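Side-chain contact in KLLA0E02245p (Kluyveromyces lactis, PDB 4GPS), which removes NAD caps from a subset of RNAs and, as a metal-dependent hydrolase, also has decapping and 5'-3' exoribonuclease activity: residues P114-C117 against T118-D122. Numbering follows the deposited sequence.
Sequences PEVC and TYIKD
With CG1 of Val-116 anti to the backbone N (chi1 171°) and CG1 of Ile-120 turned the other way, anti to its own carbonyl carbon (chi1 -72°), the two side chains converge one turn apart on the same flank of the helix. They meet at a slant, CG1 of Val-116 lying 4.2 Å from CD1 of Ile-120, a loose apolar touch. The Ile-120 chain also folds back over the turn before it: its CG1 is 3.3 Å from the carbonyl O of Val-116, the same oxygen that accepts the hydrogen bond from Ile-120 N, N to O 2.9 Å, so this carbonyl is covered by methylene as well as bonded.

Thr-118 leans back in a similar sense. Its chi1 of -69° sets OG1 beside the backbone N, and the hydroxyl OG1 comes to 3.1 Å from the carbonyl O of Pro-114. Thr-118 N donates to Pro-114 O at 2.8 Å, nearly straight. The N-H groups of Tyr-119 and Lys-121 bond in the same way to the carbonyl oxygens of Glu-115 and Cys-117, four residues back. At the far end Lys-121 brings NZ to 3.0 Å from OD1 of Asp-122, a salt bridge between neighbours that meets the syn side of the carboxylate.

Val-116 and Ile-120 both rest on Leu-327 of strand 325-331, Cys-117 and Ile-120 on Asn-285 of strand 273-285, while the ring of Tyr-119 stacks on Trp-125. The Val-116 side chain is about 7 Å from that of the metal-binding Ile-294. Such i, i+4 packing and bonding is that of a short amphipathic alpha-helix, 114-122, its apolar flank set against two strands of the RAI1-like PD-(D/E)XK nuclease fold.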
loop_
_atom_site.group_PDB
_atom_site.type_symbol
_atom_site.label_atom_id
_atom_site.label_comp_id
_atom_site.label_asym_id
_atom_site.label_seq_id
_atom_site.Cartn_x
_atom_site.Cartn_y
_atom_site.Cartn_z
ATOM N N PRO A 114 -0.547 5.769 -24.156
ATOM C CA PRO A 114 -1.817 5.471 -24.843
ATOM C C PRO A 114 -1.920 4.088 -25.524
ATOM O O PRO A 114 -2.979 3.456 -25.501
ATOM C CB PRO A 114 -1.986 6.660 -25.807
ATOM C CG PRO A 114 -0.577 7.157 -26.023
ATOM C CD PRO A 114 0.080 7.000 -24.677
ATOM N N GLU A 115 -0.821 3.613 -26.102
ATOM C CA GLU A 115 -0.814 2.297 -26.737
ATOM C C GLU A 115 -1.168 1.267 -25.667
ATOM O O GLU A 115 -1.878 0.297 -25.941
ATOM C CB GLU A 115 0.571 1.971 -27.325
ATOM C CG GLU A 115 1.079 3.008 -28.297
ATOM C CD GLU A 115 1.848 4.132 -27.616
ATOM O OE1 GLU A 115 1.450 4.573 -26.517
ATOM O OE2 GLU A 115 2.858 4.585 -28.193
ATOM N N VAL A 116 -0.663 1.501 -24.450
ATOM C CA VAL A 116 -0.923 0.634 -23.319
ATOM C C VAL A 116 -2.390 0.769 -22.834
ATOM O O VAL A 116 -3.030 -0.236 -22.514
ATOM C CB VAL A 116 0.081 0.944 -22.157
ATOM C CG1 VAL A 116 -0.312 0.198 -20.886
ATOM C CG2 VAL A 116 1.495 0.561 -22.575
ATOM N N CYS A 117 -2.934 1.987 -22.773
ATOM C CA CYS A 117 -4.331 2.145 -22.319
ATOM C C CYS A 117 -5.238 1.462 -23.314
ATOM O O CYS A 117 -6.227 0.820 -22.936
ATOM C CB CYS A 117 -4.747 3.620 -22.215
ATOM S SG CYS A 117 -3.769 4.627 -21.084
ATOM N N THR A 118 -4.898 1.620 -24.593
ATOM C CA THR A 118 -5.654 1.000 -25.686
ATOM C C THR A 118 -5.538 -0.542 -25.594
ATOM O O THR A 118 -6.516 -1.264 -25.776
ATOM C CB THR A 118 -5.140 1.500 -27.083
ATOM O OG1 THR A 118 -5.481 2.891 -27.252
ATOM C CG2 THR A 118 -5.745 0.656 -28.227
ATOM N N TYR A 119 -4.340 -1.041 -25.324
ATOM C CA TYR A 119 -4.175 -2.461 -25.175
ATOM C C TYR A 119 -5.061 -2.963 -24.041
ATOM O O TYR A 119 -5.653 -4.016 -24.150
ATOM C CB TYR A 119 -2.743 -2.809 -24.827
ATOM C CG TYR A 119 -2.586 -4.280 -24.508
ATOM C CD1 TYR A 119 -2.707 -5.257 -25.517
ATOM C CD2 TYR A 119 -2.325 -4.707 -23.205
ATOM C CE1 TYR A 119 -2.568 -6.625 -25.222
ATOM C CE2 TYR A 119 -2.185 -6.072 -22.904
ATOM C CZ TYR A 119 -2.309 -7.010 -23.909
ATOM O OH TYR A 119 -2.193 -8.334 -23.593
ATOM N N ILE A 120 -5.129 -2.219 -22.938
ATOM C CA ILE A 120 -5.936 -2.644 -21.804
ATOM C C ILE A 120 -7.422 -2.644 -22.134
ATOM O O ILE A 120 -8.150 -3.556 -21.735
ATOM C CB ILE A 120 -5.686 -1.733 -20.577
ATOM C CG1 ILE A 120 -4.301 -2.026 -19.995
ATOM C CG2 ILE A 120 -6.780 -1.937 -19.512
ATOM C CD1 ILE A 120 -3.830 -0.988 -19.019
ATOM N N LYS A 121 -7.865 -1.625 -22.868
ATOM C CA LYS A 121 -9.271 -1.493 -23.248
ATOM C C LYS A 121 -9.771 -2.518 -24.256
ATOM O O LYS A 121 -10.893 -3.011 -24.144
ATOM C CB LYS A 121 -9.526 -0.087 -23.808
ATOM C CG LYS A 121 -10.883 0.105 -24.515
ATOM C CD LYS A 121 -11.021 1.543 -25.037
ATOM C CE LYS A 121 -12.203 1.696 -25.990
ATOM N NZ LYS A 121 -12.097 0.854 -27.234
ATOM N N ASP A 122 -8.949 -2.841 -25.245
ATOM C CA ASP A 122 -9.361 -3.781 -26.282
ATOM C C ASP A 122 -8.891 -5.195 -26.015
ATOM O O ASP A 122 -9.338 -6.117 -26.667
ATOM C CB ASP A 122 -8.827 -3.339 -27.662
ATOM C CG ASP A 122 -9.371 -1.964 -28.111
ATOM O OD1 ASP A 122 -10.534 -1.631 -27.734
ATOM O OD2 ASP A 122 -8.642 -1.231 -28.852
#